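Transketolase (Campylobacter jejuni, PDB 3L84) belongs to the thiamine diphosphate-dependent transketolase family, pairing two cofactor-binding-type domains with a C-terminal domain in each chain of a dimer. Local coordinates at residues Asn506-Gly511 against Gly516-Lys521; Leu539-Ala544 against Cys554-Met559; Gly476-Lys481 against Gly511-Gly516. All coordinates share one frame; numbering follows the deposited sequence.

Contact 1 of 3, residues Asn506-Gly511 against Gly516-Lys521; sequences NEPVFG and GAYLLK
A classic beta bulge joins Val509 and Phe510 to Leu519, where residues 506-511 pair antiparallel with the edge strand 518-521 of this transketolase's C-terminal mixed sheet. Two backbone bonds make the bulge: Val509 N reaches Leu519 O at 2.9 Å, and Leu519 N reaches Phe510 O, also at 2.9 Å. The second is met nearly end-on, with a C=O...N angle of 166°, whereas Val509 N lies tilted from the plane of its carbonyl.

The side chains pack beside this single bridge. The Pro508 and Tyr518 side chains cross obliquely, with Pro508 CB 3.6 Å from Tyr518 CD1 and Pro508 CG 3.7 Å from Tyr518 CE1; a proline, compact, apolar and without an N-H to satisfy, suits that place. The phenol gets there because CG of Tyr518 sits between the backbone N and the carbonyl carbon (chi1 65°), which holds the ring beside residues 508-511. Gly511, with a positive phi, brings its C within 3.4 Å of Tyr518 CB, an approach that its lack of a side chain permits. Leu519 CD1 meets Phe510 CB at 4.1 Å, apolar groups that suit the flank of the bulge. Leu520 starts away from residues 506-511, yet its methyl CD2 swings back to 3.6 Å from Asn506 O.

Water extends the pairing where the two segments part. One molecule donates to both Asn506 O and Tyr518 OH, another to both Glu507 O and Leu520 O. The phenol oxygen is held further by Glu478, and Glu507 forms a salt bridge with Lys334.

Around this surface contact, strand 554-558 pairs with the inner side of residues 518-521, helix 537-549 packs against Leu520, and helix 570-576 receives Phe510, whose ring meets Tyr572 and makes a cation-pi contact with Arg575.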
ATOM      1  N   ASN A 506     -36.662  -3.572   4.531  1.00 12.96           N
ATOM      2  CA  ASN A 506     -37.800  -4.244   3.973  1.00 13.96           C
ATOM      3  C   ASN A 506     -37.435  -4.859   2.618  1.00 14.28           C
ATOM      4  O   ASN A 506     -36.375  -4.583   2.060  1.00 14.34           O
ATOM      5  CB  ASN A 506     -39.002  -3.285   3.923  1.00 14.75           C
ATOM      6  CG  ASN A 506     -39.459  -2.879   5.332  1.00 18.81           C
ATOM      7  OD1 ASN A 506     -39.879  -3.724   6.130  1.00 23.82           O
ATOM      8  ND2 ASN A 506     -39.317  -1.588   5.665  1.00 23.28           N
ATOM      9  N   GLU A 507     -38.323  -5.674   2.072  1.00 15.34           N
ATOM     10  CA  GLU A 507     -38.004  -6.416   0.858  1.00 15.94           C
ATOM     11  C   GLU A 507     -37.921  -5.499  -0.378  1.00 13.79           C
ATOM     12  O   GLU A 507     -38.546  -4.451  -0.416  1.00 14.05           O
ATOM     13  CB  GLU A 507     -39.000  -7.563   0.645  1.00 18.00           C
ATOM     14  CG  GLU A 507     -38.798  -8.718   1.669  1.00 22.22           C
ATOM     15  CD  GLU A 507     -39.385 -10.061   1.245  1.00 27.71           C
ATOM     16  OE1 GLU A 507     -38.782 -11.127   1.589  1.00 29.53           O
ATOM     17  OE2 GLU A 507     -40.447 -10.057   0.580  1.00 30.45           O
ATOM     18  N   PRO A 508     -37.142  -5.902  -1.395  1.00 12.68           N
ATOM     19  CA  PRO A 508     -37.083  -5.108  -2.618  1.00 12.38           C
ATOM     20  C   PRO A 508     -38.471  -4.900  -3.251  1.00 11.82           C
ATOM     21  O   PRO A 508     -39.319  -5.810  -3.240  1.00 11.54           O
ATOM     22  CB  PRO A 508     -36.209  -5.955  -3.540  1.00 13.02           C
ATOM     23  CG  PRO A 508     -35.414  -6.808  -2.622  1.00 14.16           C
ATOM     24  CD  PRO A 508     -36.293  -7.108  -1.486  1.00 14.24           C
ATOM     25  N   VAL A 509     -38.715  -3.708  -3.784  1.00 11.36           N
ATOM     26  CA  VAL A 509     -39.884  -3.350  -4.590  0.50 11.55           C
ATOM     27  C   VAL A 509     -39.689  -3.690  -6.073  1.00 11.63           C
ATOM     28  O   VAL A 509     -40.597  -4.128  -6.765  1.00 12.78           O
ATOM     29  CB  VAL A 509     -40.162  -1.825  -4.461  0.50 12.10           C
ATOM     30  CG1 VAL A 509     -41.247  -1.375  -5.417  0.50 12.94           C
ATOM     31  CG2 VAL A 509     -40.504  -1.471  -3.012  0.50 12.16           C
ATOM     32  N   PHE A 510     -38.498  -3.435  -6.585  1.00 10.19           N
ATOM     33  CA  PHE A 510     -38.193  -3.681  -7.989  1.00 10.11           C
ATOM     34  C   PHE A 510     -36.678  -3.851  -8.083  1.00  9.71           C
ATOM     35  O   PHE A 510     -35.931  -3.068  -7.518  1.00  9.89           O
ATOM     36  CB  PHE A 510     -38.684  -2.543  -8.906  1.00 11.07           C
ATOM     37  CG  PHE A 510     -38.227  -2.710 -10.317  1.00 11.52           C
ATOM     38  CD1 PHE A 510     -38.818  -3.649 -11.137  1.00 14.98           C
ATOM     39  CD2 PHE A 510     -37.161  -1.997 -10.796  1.00 14.15           C
ATOM     40  CE1 PHE A 510     -38.357  -3.841 -12.440  1.00 17.60           C
ATOM     41  CE2 PHE A 510     -36.722  -2.167 -12.093  1.00 16.28           C
ATOM     42  CZ  PHE A 510     -37.305  -3.083 -12.893  1.00 16.43           C
ATOM     43  N   GLY A 511     -36.238  -4.890  -8.787  1.00  9.58           N
ATOM     44  CA  GLY A 511     -34.841  -5.249  -8.865  1.00  9.24           C
ATOM     45  C   GLY A 511     -34.309  -5.913  -7.615  1.00  9.32           C
ATOM     46  O   GLY A 511     -35.063  -6.145  -6.647  1.00  9.78           O
ATOM     47  N   GLY A 516     -27.064  -4.604  -8.740  1.00  9.19           N
ATOM     48  CA  GLY A 516     -26.174  -3.596  -8.157  1.00  9.27           C
ATOM     49  C   GLY A 516     -26.877  -2.517  -7.360  1.00  9.85           C
ATOM     50  O   GLY A 516     -26.428  -2.148  -6.285  1.00 10.67           O
ATOM     51  N   ALA A 517     -27.938  -1.991  -7.929  1.00  8.95           N
ATOM     52  CA  ALA A 517     -28.834  -1.073  -7.223  1.00  9.60           C
ATOM     53  C   ALA A 517     -30.245  -1.533  -7.480  1.00  8.91           C
ATOM     54  O   ALA A 517     -30.519  -2.105  -8.551  1.00  9.57           O
ATOM     55  CB  ALA A 517     -28.650   0.375  -7.707  1.00  9.90           C
ATOM     56  N   TYR A 518     -31.157  -1.298  -6.532  1.00  8.98           N
ATOM     57  CA  TYR A 518     -32.560  -1.694  -6.700  1.00  8.64           C
ATOM     58  C   TYR A 518     -33.439  -0.755  -5.885  1.00  9.13           C
ATOM     59  O   TYR A 518     -32.942  -0.017  -5.016  1.00  9.38           O
ATOM     60  CB  TYR A 518     -32.758  -3.169  -6.295  1.00  9.45           C
ATOM     61  CG  TYR A 518     -32.520  -3.461  -4.844  1.00  9.33           C
ATOM     62  CD1 TYR A 518     -33.577  -3.521  -3.963  1.00 10.43           C
ATOM     63  CD2 TYR A 518     -31.250  -3.712  -4.343  1.00  9.08           C
ATOM     64  CE1 TYR A 518     -33.379  -3.770  -2.610  1.00 11.99           C
ATOM     65  CE2 TYR A 518     -31.060  -3.963  -3.016  1.00  9.21           C
ATOM     66  CZ  TYR A 518     -32.121  -4.027  -2.147  1.00 10.84           C
ATOM     67  OH  TYR A 518     -31.975  -4.297  -0.810  1.00 13.27           O
ATOM     68  N   LEU A 519     -34.737  -0.798  -6.154  1.00  8.54           N
ATOM     69  CA  LEU A 519     -35.675   0.074  -5.437  1.00  9.11           C
ATOM     70  C   LEU A 519     -36.170  -0.550  -4.131  1.00  9.72           C
ATOM     71  O   LEU A 519     -36.654  -1.676  -4.134  1.00  9.44           O
ATOM     72  CB  LEU A 519     -36.887   0.412  -6.324  1.00 10.58           C
ATOM     73  CG  LEU A 519     -36.673   1.465  -7.403  1.00 11.39           C
ATOM     74  CD1 LEU A 519     -37.812   1.440  -8.389  1.00 10.64           C
ATOM     75  CD2 LEU A 519     -36.539   2.858  -6.763  1.00 11.07           C
ATOM     76  N   LEU A 520     -36.059   0.196  -3.031  1.00 10.56           N
ATOM     77  CA  LEU A 520     -36.686  -0.123  -1.735  1.00 11.00           C
ATOM     78  C   LEU A 520     -38.016   0.599  -1.582  1.00 11.82           C
ATOM     79  O   LEU A 520     -38.869   0.179  -0.800  1.00 12.95           O
ATOM     80  CB  LEU A 520     -35.794   0.314  -0.547  1.00 11.71           C
ATOM     81  CG  LEU A 520     -34.577  -0.526  -0.373  1.00 12.78           C
ATOM     82  CD1 LEU A 520     -33.671   0.117   0.650  1.00 13.69           C
ATOM     83  CD2 LEU A 520     -34.959  -1.936   0.071  1.00 15.16           C
ATOM     84  N   LYS A 521     -38.168   1.729  -2.269  1.00 11.46           N
ATOM     85  CA  LYS A 521     -39.387   2.540  -2.186  1.00 11.10           C
ATOM     86  C   LYS A 521     -39.560   3.170  -3.529  1.00 10.39           C
ATOM     87  O   LYS A 521     -38.589   3.684  -4.102  1.00 10.37           O
ATOM     88  CB  LYS A 521     -39.269   3.610  -1.089  1.00 11.09           C
ATOM     89  CG  LYS A 521     -40.477   4.497  -0.906  1.00 17.46           C
ATOM     90  CD  LYS A 521     -40.192   5.473   0.229  1.00 22.92           C
ATOM     91  CE  LYS A 521     -41.256   6.517   0.424  1.00 26.55           C
ATOM     92  NZ  LYS A 521     -41.098   7.074   1.804  1.00 27.69           N
TER
HETATM   93  O   HOH W   1     -34.125  -5.367   0.711  1.00 13.75           O
HETATM   94  O   HOH W   2     -38.578  -1.926   1.086  1.00 17.48           O

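Contact 2 of 3, residues Leu539-Ala544 against Cys554-Met559; sequences LCLESA and CNVVSM
Val556 presents both its methyls to helix 537-549, the helical arm of the beta-alpha-beta unit formed with strands 528-532 and 554-558. The branches divide the work. CG1, anti to the backbone N (chi1 179°), touches Leu541 CD2 at 3.7 Å, the two side chains crossing at about a right angle. CG2 presses on Ala544 CB at 3.4 Å, tighter than usual for two carbons. The small alanine suits this place because it lets helix and strand lie close, their axes 8.7 Å apart at the nearest point. Ala544 CB also meets Cys554 CB, at 3.9 Å, so Ala544 spans two residues on one face of the strand. Cys540 adds a looser contact through CB with Val556 and also touches Leu530 and Ala532 of strand 528-532.

The beta-branched valine is at home in an extended strand, and this one is anchored by Leu520 and Lys521, whose backbones both hydrogen-bond to it, a classic beta bulge. On the other edge the Asn555 backbone hydrogen-bonds to Phe528 and Leu530. The helix runs almost exactly antiparallel to the strand, at 174°. One turn of it is reinforced at Leu539 O, which takes Ser543 N and Ser543 OG, each at 2.8 Å, from opposite faces of its carbonyl plane.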
ATOM      1  N   LEU A 539     -30.926   5.985   6.697  1.00  9.48           N
ATOM      2  CA  LEU A 539     -31.062   7.447   6.734  1.00  9.28           C
ATOM      3  C   LEU A 539     -31.913   7.923   5.558  1.00  9.67           C
ATOM      4  O   LEU A 539     -32.752   8.828   5.701  1.00 10.37           O
ATOM      5  CB  LEU A 539     -29.651   8.098   6.708  1.00 10.05           C
ATOM      6  CG  LEU A 539     -29.635   9.594   6.472  1.00  9.57           C
ATOM      7  CD1 LEU A 539     -30.293  10.388   7.579  1.00 10.19           C
ATOM      8  CD2 LEU A 539     -28.176  10.056   6.306  1.00 10.64           C
ATOM      9  N   CYS A 540     -31.679   7.344   4.387  1.00  9.25           N
ATOM     10  CA  CYS A 540     -32.456   7.710   3.205  1.00  9.80           C
ATOM     11  C   CYS A 540     -33.907   7.246   3.296  1.00  9.70           C
ATOM     12  O   CYS A 540     -34.800   7.978   2.891  1.00  9.65           O
ATOM     13  CB  CYS A 540     -31.818   7.176   1.947  1.00  9.84           C
ATOM     14  SG  CYS A 540     -30.263   8.014   1.555  1.00 10.65           S
ATOM     15  N   LEU A 541     -34.173   6.063   3.841  1.00  8.71           N
ATOM     16  CA  LEU A 541     -35.557   5.637   4.025  1.00  9.30           C
ATOM     17  C   LEU A 541     -36.296   6.616   4.964  1.00  8.90           C
ATOM     18  O   LEU A 541     -37.441   7.030   4.690  1.00  9.91           O
ATOM     19  CB  LEU A 541     -35.636   4.196   4.556  1.00  9.62           C
ATOM     20  CG  LEU A 541     -35.261   3.147   3.542  1.00 11.41           C
ATOM     21  CD1 LEU A 541     -34.981   1.808   4.276  1.00 12.91           C
ATOM     22  CD2 LEU A 541     -36.326   2.970   2.446  1.00 12.74           C
ATOM     23  N   GLU A 542     -35.668   6.947   6.094  1.00  8.96           N
ATOM     24  CA  GLU A 542     -36.259   7.858   7.059  1.00  9.57           C
ATOM     25  C   GLU A 542     -36.439   9.235   6.465  1.00  8.92           C
ATOM     26  O   GLU A 542     -37.459   9.894   6.705  1.00  9.57           O
ATOM     27  CB  GLU A 542     -35.418   7.934   8.338  1.00 10.74           C
ATOM     28  CG  GLU A 542     -35.318   6.582   9.109  1.00 14.08           C
ATOM     29  CD  GLU A 542     -36.496   6.293  10.013  1.00 20.33           C
ATOM     30  OE1 GLU A 542     -36.584   6.908  11.091  1.00 23.67           O
ATOM     31  OE2 GLU A 542     -37.311   5.419   9.653  1.00 21.17           O
ATOM     32  N   SER A 543     -35.468   9.683   5.671  1.00  8.05           N
ATOM     33  CA  SER A 543     -35.565  10.996   5.046  1.00  8.53           C
ATOM     34  C   SER A 543     -36.665  11.037   3.980  1.00  8.51           C
ATOM     35  O   SER A 543     -37.402  12.013   3.876  1.00  8.25           O
ATOM     36  CB  SER A 543     -34.235  11.433   4.442  1.00  9.00           C
ATOM     37  OG  SER A 543     -33.251  11.562   5.470  1.00  8.82           O
ATOM     38  N   ALA A 544     -36.804   9.954   3.225  1.00  8.34           N
ATOM     39  CA  ALA A 544     -37.852   9.862   2.221  1.00  9.66           C
ATOM     40  C   ALA A 544     -39.240   9.889   2.891  1.00 10.36           C
ATOM     41  O   ALA A 544     -40.152  10.542   2.414  1.00 10.12           O
ATOM     42  CB  ALA A 544     -37.687   8.602   1.395  1.00  9.96           C
ATOM     43  N   CYS A 554     -41.001  10.338  -3.342  1.00 10.99           N
ATOM     44  CA  CYS A 554     -39.616   9.885  -3.397  1.00 11.54           C
ATOM     45  C   CYS A 554     -39.447   8.421  -3.771  1.00 11.01           C
ATOM     46  O   CYS A 554     -40.277   7.570  -3.407  1.00 11.86           O
ATOM     47  CB  CYS A 554     -38.973  10.014  -2.034  1.00 11.82           C
ATOM     48  SG  CYS A 554     -38.797  11.642  -1.435  1.00 15.14           S
ATOM     49  N   ASN A 555     -38.414   8.150  -4.558  1.00 10.19           N
ATOM     50  CA  ASN A 555     -37.829   6.812  -4.665  1.00  9.81           C
ATOM     51  C   ASN A 555     -36.688   6.679  -3.671  1.00  9.33           C
ATOM     52  O   ASN A 555     -36.016   7.651  -3.374  1.00  9.47           O
ATOM     53  CB  ASN A 555     -37.284   6.546  -6.084  1.00  9.82           C
ATOM     54  CG  ASN A 555     -38.363   6.226  -7.107  1.00 10.64           C
ATOM     55  OD1 ASN A 555     -39.575   6.215  -6.815  1.00 10.04           O
ATOM     56  ND2 ASN A 555     -37.907   5.909  -8.327  1.00 11.94           N
ATOM     57  N   VAL A 556     -36.442   5.455  -3.191  1.00  8.57           N
ATOM     58  CA  VAL A 556     -35.243   5.144  -2.425  1.00  8.09           C
ATOM     59  C   VAL A 556     -34.610   3.922  -3.073  1.00  8.88           C
ATOM     60  O   VAL A 556     -35.266   2.893  -3.268  1.00  8.55           O
ATOM     61  CB  VAL A 556     -35.534   4.858  -0.951  1.00  9.53           C
ATOM     62  CG1 VAL A 556     -34.242   4.512  -0.222  1.00 10.73           C
ATOM     63  CG2 VAL A 556     -36.219   6.072  -0.267  1.00 10.20           C
ATOM     64  N   VAL A 557     -33.345   4.079  -3.403  1.00  8.45           N
ATOM     65  CA  VAL A 557     -32.530   3.073  -4.031  1.00  8.43           C
ATOM     66  C   VAL A 557     -31.422   2.638  -3.101  1.00  8.85           C
ATOM     67  O   VAL A 557     -30.691   3.481  -2.561  1.00  9.53           O
ATOM     68  CB  VAL A 557     -31.900   3.648  -5.324  1.00  9.24           C
ATOM     69  CG1 VAL A 557     -30.821   2.689  -5.905  1.00 11.01           C
ATOM     70  CG2 VAL A 557     -32.968   3.965  -6.385  1.00 10.28           C
ATOM     71  N   SER A 558     -31.319   1.324  -2.913  1.00  8.80           N
ATOM     72  CA  SER A 558     -30.160   0.732  -2.261  1.00  8.64           C
ATOM     73  C   SER A 558     -29.170   0.269  -3.326  1.00  8.83           C
ATOM     74  O   SER A 558     -29.570  -0.401  -4.294  1.00  9.15           O
ATOM     75  CB  SER A 558     -30.565  -0.431  -1.365  1.00  9.27           C
ATOM     76  OG  SER A 558     -29.397  -0.983  -0.733  1.00  9.75           O
HETATM   77  N   MSE A 559     -27.916   0.662  -3.184  1.00  9.11           N
HETATM   78  CA  MSE A 559     -26.874   0.329  -4.142  1.00  9.20           C
HETATM   79  C   MSE A 559     -25.750  -0.432  -3.449  1.00  9.30           C
HETATM   80  O   MSE A 559     -24.656   0.113  -3.191  1.00 10.38           O
HETATM   81  CB  MSE A 559     -26.338   1.598  -4.806  1.00 10.32           C
HETATM   82  CG  MSE A 559     -25.377   1.327  -5.986  1.00 10.51           C
HETATM   83 SE   MSE A 559     -24.452   2.860  -6.649  0.60 15.49          SE
HETATM   84  CE  MSE A 559     -23.417   3.175  -5.049  1.00 15.17           C
TER

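Contact 3 of 3, residues Gly476-Lys481 against Gly511-Gly516; sequences GVENVK and GDVKNG
Lys481 lays its extended chain obliquely across Val513, joining helix 476-488 of the pyrimidine-binding domain to the short 3-10 segment 513-515 ahead of strand 518-521. Its CB lies 3.8 Å from Val513 CB and its CD 3.7 Å from Val513 CG2, so the aliphatic part covers a buried valine while the charged end travels on. A lysine suits both tasks. With CG anti to the carbonyl carbon (chi1 -69°) and the rest stretched out, NZ arrives at Asp512 OD1, 2.7 Å away, in a salt bridge that uses the syn lone pair.

The carboxylate is steadied by its own turn: Val513 N donates to Asp512 OD1 at 2.8 Å from the anti side, 21° out of the carboxylate plane. One oxygen thus takes two donors.

One helical turn earlier, Glu478 CG meets Val513 CG2 at 3.8 Å, so that methyl touches both helix side chains. The carboxylate of Glu478 turns elsewhere, to Tyr518 OH and Ser558 OG through OE2 and to Ala474 N through OE1.

The turn is closed by Asn515, whose OD1 receives Lys514 NZ and, on a lone pair in the carbonyl plane, Asp512 N at 2.9 Å.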
ATOM      1  N   GLY A 476     -28.083  -7.928   6.553  1.00  6.41           N
ATOM      2  CA  GLY A 476     -27.653  -9.284   6.376  1.00  5.73           C
ATOM      3  C   GLY A 476     -28.140  -9.952   5.128  1.00  6.02           C
ATOM      4  O   GLY A 476     -27.435 -10.785   4.563  1.00  6.27           O
ATOM      5  N   VAL A 477     -29.355  -9.637   4.727  1.00  5.88           N
ATOM      6  CA  VAL A 477     -29.919 -10.222   3.531  1.00  5.87           C
ATOM      7  C   VAL A 477     -29.089  -9.776   2.306  1.00  5.89           C
ATOM      8  O   VAL A 477     -28.701 -10.593   1.453  1.00  6.69           O
ATOM      9  CB  VAL A 477     -31.387  -9.862   3.376  1.00  5.69           C
ATOM     10  CG1 VAL A 477     -31.945 -10.260   2.025  1.00  8.69           C
ATOM     11  CG2 VAL A 477     -32.206 -10.507   4.527  1.00  7.49           C
ATOM     12  N   GLU A 478     -28.803  -8.482   2.209  1.00  6.22           N
ATOM     13  CA  GLU A 478     -27.940  -8.019   1.137  1.00  5.44           C
ATOM     14  C   GLU A 478     -26.564  -8.701   1.206  1.00  5.73           C
ATOM     15  O   GLU A 478     -25.955  -8.984   0.184  1.00  6.38           O
ATOM     16  CB  GLU A 478     -27.775  -6.491   1.136  1.00  6.42           C
ATOM     17  CG  GLU A 478     -29.001  -5.670   0.774  1.00  7.49           C
ATOM     18  CD  GLU A 478     -28.696  -4.247   0.402  1.00  8.32           C
ATOM     19  OE1 GLU A 478     -27.564  -3.748   0.638  1.00  8.23           O
ATOM     20  OE2 GLU A 478     -29.624  -3.582  -0.125  1.00  8.29           O
ATOM     21  N   ASN A 479     -26.056  -8.914   2.411  1.00  5.24           N
ATOM     22  CA  ASN A 479     -24.755  -9.544   2.585  1.00  5.73           C
ATOM     23  C   ASN A 479     -24.717 -10.968   2.014  1.00  5.32           C
ATOM     24  O   ASN A 479     -23.746 -11.381   1.380  1.00  5.71           O
ATOM     25  CB  ASN A 479     -24.377  -9.489   4.077  1.00  5.31           C
ATOM     26  CG  ASN A 479     -22.938  -9.808   4.414  1.00  6.38           C
ATOM     27  OD1 ASN A 479     -22.046 -10.141   3.541  1.00  8.14           O
ATOM     28  ND2 ASN A 479     -22.648  -9.660   5.654  1.00  4.04           N
ATOM     29  N   VAL A 480     -25.807 -11.725   2.232  1.00  5.02           N
ATOM     30  CA  VAL A 480     -25.958 -13.067   1.684  1.00  4.74           C
ATOM     31  C   VAL A 480     -26.040 -12.996   0.154  1.00  4.89           C
ATOM     32  O   VAL A 480     -25.348 -13.771  -0.543  1.00  6.05           O
ATOM     33  CB  VAL A 480     -27.220 -13.773   2.245  1.00  5.85           C
ATOM     34  CG1 VAL A 480     -27.593 -14.965   1.372  1.00  7.15           C
ATOM     35  CG2 VAL A 480     -26.974 -14.124   3.674  1.00  7.21           C
ATOM     36  N   LYS A 481     -26.898 -12.127  -0.387  1.00  5.81           N
ATOM     37  CA  LYS A 481     -27.053 -12.039  -1.837  1.00  6.05           C
ATOM     38  C   LYS A 481     -25.721 -11.651  -2.502  1.00  6.08           C
ATOM     39  O   LYS A 481     -25.403 -12.148  -3.592  1.00  7.39           O
ATOM     40  CB  LYS A 481     -28.176 -11.061  -2.194  1.00  6.65           C
ATOM     41  CG  LYS A 481     -29.548 -11.565  -1.808  1.00  7.24           C
ATOM     42  CD  LYS A 481     -30.590 -10.467  -1.946  1.00  8.16           C
ATOM     43  CE  LYS A 481     -32.013 -10.902  -1.639  1.00  8.89           C
ATOM     44  NZ  LYS A 481     -32.893  -9.668  -1.621  1.00 12.03           N
ATOM     45  N   GLY A 511     -36.238  -4.890  -8.787  1.00  9.58           N
ATOM     46  CA  GLY A 511     -34.841  -5.249  -8.865  1.00  9.24           C
ATOM     47  C   GLY A 511     -34.309  -5.913  -7.615  1.00  9.32           C
ATOM     48  O   GLY A 511     -35.063  -6.145  -6.647  1.00  9.78           O
ATOM     49  N   ASP A 512     -33.026  -6.266  -7.594  1.00  8.92           N
ATOM     50  CA  ASP A 512     -32.458  -6.869  -6.403  1.00  9.37           C
ATOM     51  C   ASP A 512     -30.950  -6.587  -6.385  1.00  8.33           C
ATOM     52  O   ASP A 512     -30.407  -5.908  -7.259  1.00  8.59           O
ATOM     53  CB  ASP A 512     -32.788  -8.388  -6.324  1.00  9.69           C
ATOM     54  CG  ASP A 512     -32.952  -8.891  -4.888  1.00 10.12           C
ATOM     55  OD1 ASP A 512     -32.369  -8.347  -3.955  1.00 12.71           O
ATOM     56  OD2 ASP A 512     -33.745  -9.864  -4.736  1.00 16.39           O
ATOM     57  N   VAL A 513     -30.257  -7.185  -5.436  1.00  9.15           N
ATOM     58  CA  VAL A 513     -28.828  -6.996  -5.266  1.00  9.43           C
ATOM     59  C   VAL A 513     -28.066  -7.385  -6.524  1.00  9.03           C
ATOM     60  O   VAL A 513     -27.081  -6.715  -6.865  1.00  8.97           O
ATOM     61  CB  VAL A 513     -28.340  -7.787  -4.029  1.00  9.67           C
ATOM     62  CG1 VAL A 513     -26.815  -7.729  -3.876  1.00  9.76           C
ATOM     63  CG2 VAL A 513     -29.004  -7.250  -2.726  1.00  9.96           C
ATOM     64  N   LYS A 514     -28.535  -8.399  -7.261  1.00  8.31           N
ATOM     65  CA  LYS A 514     -27.923  -8.825  -8.528  1.00  9.22           C
ATOM     66  C   LYS A 514     -27.795  -7.714  -9.558  1.00  8.13           C
ATOM     67  O   LYS A 514     -26.939  -7.798 -10.458  1.00  9.50           O
ATOM     68  CB  LYS A 514     -28.708 -10.015  -9.132  1.00  9.28           C
ATOM     69  CG  LYS A 514     -30.097  -9.665  -9.610  1.00 11.23           C
ATOM     70  CD  LYS A 514     -30.879 -10.835 -10.187  1.00 14.62           C
ATOM     71  CE  LYS A 514     -32.346 -10.511 -10.267  1.00 17.94           C
ATOM     72  NZ  LYS A 514     -32.702  -9.193 -10.855  1.00 22.29           N
ATOM     73  N   ASN A 515     -28.661  -6.701  -9.480  1.00  7.70           N
ATOM     74  CA  ASN A 515     -28.626  -5.529 -10.371  1.00  8.19           C
ATOM     75  C   ASN A 515     -27.714  -4.426  -9.895  1.00  8.64           C
ATOM     76  O   ASN A 515     -27.633  -3.400 -10.551  1.00  8.60           O
ATOM     77  CB  ASN A 515     -30.047  -4.974 -10.530  1.00  8.30           C
ATOM     78  CG  ASN A 515     -31.020  -6.007 -11.040  1.00  8.93           C
ATOM     79  OD1 ASN A 515     -31.847  -6.561 -10.280  1.00 10.13           O
ATOM     80  ND2 ASN A 515     -30.915  -6.310 -12.315  1.00 10.74           N
ATOM     81  N   GLY A 516     -27.064  -4.604  -8.740  1.00  9.19           N
ATOM     82  CA  GLY A 516     -26.174  -3.596  -8.157  1.00  9.27           C
ATOM     83  C   GLY A 516     -26.877  -2.517  -7.360  1.00  9.85           C
ATOM     84  O   GLY A 516     -26.428  -2.148  -6.285  1.00 10.67           O
TER

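Contacts 1 and 2 serve the same C-terminal sheet from neighbouring strands, joined by a bulge in which Leu520 and Lys521 both face Val556. Contact 2 is buried and wholly apolar across its interface, as befits the inside of a beta-alpha-beta unit. Contact 1 lies at the surface and relies on backbone bonds, water and a mixed set of side chains. Contact 3 is partly buried and combines a valine packed under aliphatic chains with a salt bridge; it joins helix 476-488, in the pyrimidine-binding domain, to the loop ahead of strand 518-521. Glu478 of contact 3 links all three, reaching residues of both other contacts.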